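Local structure of CBS domain-containing protein (Pyrococcus horikoshii, 2YZI) at residues I117-L120 against S121-L124; T24-Q27 against E28-L32. The protein is of unknown function but carries two CBS domains, modules that in relatives often bind adenosyl nucleotides and regulate partner proteins or domains. All blocks are in the same frame, centred on the assembly; numbering follows the deposited sequence.

Interaction 1 (I117-L120 against S121-L124); sequences IFTL and SDLL
Thr119 and Asp122 form a capping box where strand 113-119 of the second CBS domain runs straight into helix 120-127. Thr119 is the N-cap, and the two residues bond in both directions. Asp122 OD2 turns back to the backbone and accepts from Thr119 N at 2.7 Å, using its anti lone pair, the one away from OD1. The same oxygen takes the Thr119 hydroxyl from above the carboxylate plane, with OG1 2.9 Å from OD2. Two donors of one residue therefore hold OD2 from different directions. In return, Thr119 OG1 accepts from Asp122 N at 3.2 Å, and more weakly from Ser121 N. The threonine torsion explains this. With chi1 at 71°, OG1 is staggered between its own N and C and faces the Asp122 amide.

Phe118 flanks the aspartate. Its ring lies only 21° from parallel to the Asp122 carboxylate, and the two side chains run alongside each other in opposite senses. The ring meets the methylene rather than the charge: Phe118 CE1 is 3.4 Å from Asp122 CB. Ring atom CZ reaches on to Leu123 CB. The ring also packs on Leu91, Leu95 and Met98 of helix 91-101. Were Asp122 an alanine, Thr119 N would probably be left without this acceptor and Thr119 OG1 would be freer to turn, weakening the helix start.

Ser121 and Leu123 lie at the subunit interface, packing on Leu120 and Leu123 of the second subunit respectively. Backbone bonds carry the turn onward: Leu123 N donates to Thr119 O at 3.2 Å, and Leu124 N donates to Leu120 O at 3.0 Å.

Interaction 2 (T24-Q27 against E28-L32); sequences TSVQ and EASRL
Ser25 and Glu28 meet where the chain bends from an extended Thr24-Ser25 lead into helix 26-35, the helix of a beta-alpha-beta unit in the first CBS domain. Ser25 is the N-cap. Ala29 N donates to Ser25 O at 2.9 Å in an almost straight bond (175°), the first turn of the helix. Two residues along, Arg31 N donates to Gln27 O in the same way.

Ser25 OG accepts from Glu28 N at 3.2 Å. Its chi1 of 83° turns the hydroxyl oxygen toward Glu28 N in the first turn. Ser30 OG folds back instead, donating to Val26 O at 2.9 Å. Ser30 N also bonds this carbonyl, from the opposite face of its plane, so two donors grip one oxygen. Val26 and Ser30 both pack on Ile59 of helix 56-64, and Ser30 also touches Ile64 of the second subunit.

Thr24 CG2 lies across Glu28 CG at 3.9 Å, while Thr24 OG1 bonds to Lys21 O. Beyond CG the Glu28 chain bends and meets Arg31 one turn along. Arg31 has a second carboxylate partner, Glu35, at NH1. It grips Glu28 side-on with NE and NH2, each bond using a syn lone pair: NE reaches OE1 at 3.0 Å and NH2 reaches OE2 at 2.7 Å.

Interactions 1 and 2 are two helix starts in different CBS domains of one chain. Their centres are about 22 Å apart, on opposite sides of the chain's centre, and their nearest atoms are about 13 Å apart. They do not touch. Both use a hydroxyl N-cap, but residues 117-124 add a reciprocal aspartate bond, whereas residues 24-32 have a salt bridge farther along the helix. The helix of interaction 1 follows a strand directly; that of interaction 2 follows a loop. Both reach the second subunit, so each domain brings a helix start to the dimer. Neither contact includes a ligand.

Interaction 1 (I117-L120 against S121-L124)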
loop_
_atom_site.group_PDB
_atom_site.type_symbol
_atom_site.label_atom_id
_atom_site.label_comp_id
_atom_site.label_asym_id
_atom_site.label_seq_id
_atom_site.Cartn_x
_atom_site.Cartn_y
_atom_site.Cartn_z
ATOM N N ILE B 117 -10.328 -10.054 -4.408
ATOM C CA ILE B 117 -9.928 -8.698 -4.094
ATOM C C ILE B 117 -8.901 -8.232 -5.114
ATOM O O ILE B 117 -8.113 -9.035 -5.615
ATOM C CB ILE B 117 -9.305 -8.631 -2.688
ATOM C CG1 ILE B 117 -9.054 -7.174 -2.294
ATOM C CG2 ILE B 117 -8.013 -9.444 -2.654
ATOM C CD1 ILE B 117 -8.496 -7.020 -0.902
ATOM N N PHE B 118 -8.926 -6.945 -5.441
ATOM C CA PHE B 118 -7.959 -6.383 -6.370
ATOM C C PHE B 118 -7.171 -5.328 -5.605
ATOM O O PHE B 118 -7.751 -4.435 -4.989
ATOM C CB PHE B 118 -8.647 -5.748 -7.576
ATOM C CG PHE B 118 -7.684 -5.098 -8.544
ATOM C CD1 PHE B 118 -6.784 -5.867 -9.276
ATOM C CD2 PHE B 118 -7.668 -3.719 -8.702
ATOM C CE1 PHE B 118 -5.869 -5.272 -10.156
ATOM C CE2 PHE B 118 -6.752 -3.105 -9.586
ATOM C CZ PHE B 118 -5.853 -3.889 -10.313
ATOM N N THR B 119 -5.848 -5.438 -5.642
ATOM C CA THR B 119 -4.988 -4.508 -4.913
ATOM C C THR B 119 -4.015 -3.789 -5.835
ATOM O O THR B 119 -3.946 -4.086 -7.023
ATOM C CB THR B 119 -4.168 -5.258 -3.825
ATOM O OG1 THR B 119 -3.158 -6.069 -4.446
ATOM C CG2 THR B 119 -5.080 -6.151 -3.009
ATOM N N LEU B 120 -3.266 -2.836 -5.289
ATOM C CA LEU B 120 -2.298 -2.109 -6.099
ATOM C C LEU B 120 -1.181 -3.060 -6.490
ATOM O O LEU B 120 -0.558 -2.895 -7.538
ATOM C CB LEU B 120 -1.736 -0.900 -5.346
ATOM C CG LEU B 120 -2.737 0.243 -5.132
ATOM C CD1 LEU B 120 -1.980 1.522 -4.832
ATOM C CD2 LEU B 120 -3.598 0.433 -6.373
ATOM N N SER B 121 -0.938 -4.064 -5.650
ATOM C CA SER B 121 0.088 -5.060 -5.954
ATOM C C SER B 121 -0.352 -5.836 -7.190
ATOM O O SER B 121 0.473 -6.179 -8.040
ATOM C CB SER B 121 0.288 -6.026 -4.785
ATOM O OG SER B 121 0.944 -5.386 -3.705
ATOM N N ASP B 122 -1.651 -6.111 -7.287
ATOM C CA ASP B 122 -2.179 -6.818 -8.446
ATOM C C ASP B 122 -1.949 -5.970 -9.699
ATOM O O ASP B 122 -1.599 -6.497 -10.758
ATOM C CB ASP B 122 -3.668 -7.101 -8.276
ATOM C CG ASP B 122 -3.946 -8.119 -7.194
ATOM O OD1 ASP B 122 -3.440 -9.256 -7.301
ATOM O OD2 ASP B 122 -4.678 -7.787 -6.237
ATOM N N LEU B 123 -2.141 -4.659 -9.566
ATOM C CA LEU B 123 -1.940 -3.728 -10.669
ATOM C C LEU B 123 -0.507 -3.847 -11.167
ATOM O O LEU B 123 -0.253 -3.888 -12.372
ATOM C CB LEU B 123 -2.188 -2.295 -10.209
ATOM C CG LEU B 123 -1.891 -1.208 -11.249
ATOM C CD1 LEU B 123 -2.822 -1.391 -12.444
ATOM C CD2 LEU B 123 -2.066 0.183 -10.627
ATOM N N LEU B 124 0.427 -3.885 -10.223
ATOM C CA LEU B 124 1.835 -4.017 -10.541
ATOM C C LEU B 124 2.053 -5.313 -11.312
ATOM O O LEU B 124 2.796 -5.353 -12.301
ATOM C CB LEU B 124 2.669 -4.043 -9.260
ATOM C CG LEU B 124 4.171 -4.179 -9.525
ATOM C CD1 LEU B 124 4.627 -2.971 -10.362
ATOM C CD2 LEU B 124 4.952 -4.275 -8.209
#

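Interaction 2 (T24-Q27 against E28-L32)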
loop_
_atom_site.group_PDB
_atom_site.type_symbol
_atom_site.label_atom_id
_atom_site.label_comp_id
_atom_site.label_asym_id
_atom_site.label_seq_id
_atom_site.Cartn_x
_atom_site.Cartn_y
_atom_site.Cartn_z
ATOM N N THR B 24 -10.094 -11.029 17.156
ATOM C CA THR B 24 -8.673 -11.023 16.825
ATOM C C THR B 24 -8.068 -9.670 17.210
ATOM O O THR B 24 -8.631 -8.626 16.889
ATOM C CB THR B 24 -8.477 -11.249 15.314
ATOM O OG1 THR B 24 -9.124 -12.467 14.929
ATOM C CG2 THR B 24 -6.992 -11.322 14.965
ATOM N N SER B 25 -6.930 -9.677 17.896
ATOM C CA SER B 25 -6.315 -8.414 18.291
ATOM C C SER B 25 -5.560 -7.756 17.137
ATOM O O SER B 25 -5.069 -8.426 16.220
ATOM C CB SER B 25 -5.350 -8.614 19.469
ATOM O OG SER B 25 -4.076 -9.053 19.028
ATOM N N VAL B 26 -5.471 -6.435 17.202
ATOM C CA VAL B 26 -4.782 -5.661 16.184
ATOM C C VAL B 26 -3.351 -6.147 16.017
ATOM O O VAL B 26 -2.844 -6.216 14.902
ATOM C CB VAL B 26 -4.784 -4.162 16.541
ATOM C CG1 VAL B 26 -3.893 -3.394 15.586
ATOM C CG2 VAL B 26 -6.207 -3.623 16.477
ATOM N N GLN B 27 -2.710 -6.508 17.124
ATOM C CA GLN B 27 -1.336 -6.987 17.065
ATOM C C GLN B 27 -1.231 -8.292 16.279
ATOM O O GLN B 27 -0.327 -8.457 15.463
ATOM C CB GLN B 27 -0.780 -7.179 18.472
ATOM C CG GLN B 27 0.727 -7.030 18.532
ATOM C CD GLN B 27 1.299 -7.337 19.903
ATOM O OE1 GLN B 27 0.855 -6.790 20.913
ATOM N NE2 GLN B 27 2.297 -8.211 19.942
ATOM N N GLU B 28 -2.156 -9.217 16.514
ATOM C CA GLU B 28 -2.147 -10.493 15.804
ATOM C C GLU B 28 -2.485 -10.297 14.329
ATOM O O GLU B 28 -1.837 -10.869 13.454
ATOM C CB GLU B 28 -3.141 -11.459 16.452
ATOM C CG GLU B 28 -3.419 -12.721 15.648
ATOM C CD GLU B 28 -2.173 -13.325 15.017
ATOM O OE1 GLU B 28 -1.089 -13.269 15.637
ATOM O OE2 GLU B 28 -2.277 -13.871 13.899
ATOM N N ALA B 29 -3.508 -9.493 14.057
ATOM C CA ALA B 29 -3.897 -9.211 12.684
ATOM C C ALA B 29 -2.696 -8.597 11.941
ATOM O O ALA B 29 -2.445 -8.909 10.773
ATOM C CB ALA B 29 -5.083 -8.253 12.667
ATOM N N SER B 30 -1.951 -7.733 12.626
ATOM C CA SER B 30 -0.775 -7.108 12.023
ATOM C C SER B 30 0.270 -8.146 11.620
ATOM O O SER B 30 0.857 -8.057 10.543
ATOM C CB SER B 30 -0.134 -6.100 12.985
ATOM O OG SER B 30 -0.910 -4.920 13.095
ATOM N N ARG B 31 0.497 -9.129 12.486
ATOM C CA ARG B 31 1.479 -10.163 12.204
ATOM C C ARG B 31 1.032 -11.013 11.029
ATOM O O ARG B 31 1.825 -11.338 10.143
ATOM C CB ARG B 31 1.691 -11.058 13.422
ATOM C CG ARG B 31 2.754 -12.126 13.213
ATOM C CD ARG B 31 2.526 -13.261 14.167
ATOM N NE ARG B 31 1.236 -13.901 13.925
ATOM C CZ ARG B 31 0.985 -14.706 12.901
ATOM N NH1 ARG B 31 1.937 -14.978 12.016
ATOM N NH2 ARG B 31 -0.218 -15.237 12.763
ATOM N N LEU B 32 -0.242 -11.378 11.033
ATOM C CA LEU B 32 -0.806 -12.178 9.957
ATOM C C LEU B 32 -0.642 -11.457 8.612
ATOM O O LEU B 32 -0.336 -12.082 7.593
ATOM C CB LEU B 32 -2.284 -12.448 10.242
ATOM C CG LEU B 32 -3.076 -13.332 9.281
ATOM C CD1 LEU B 32 -2.445 -14.713 9.164
ATOM C CD2 LEU B 32 -4.509 -13.438 9.795
#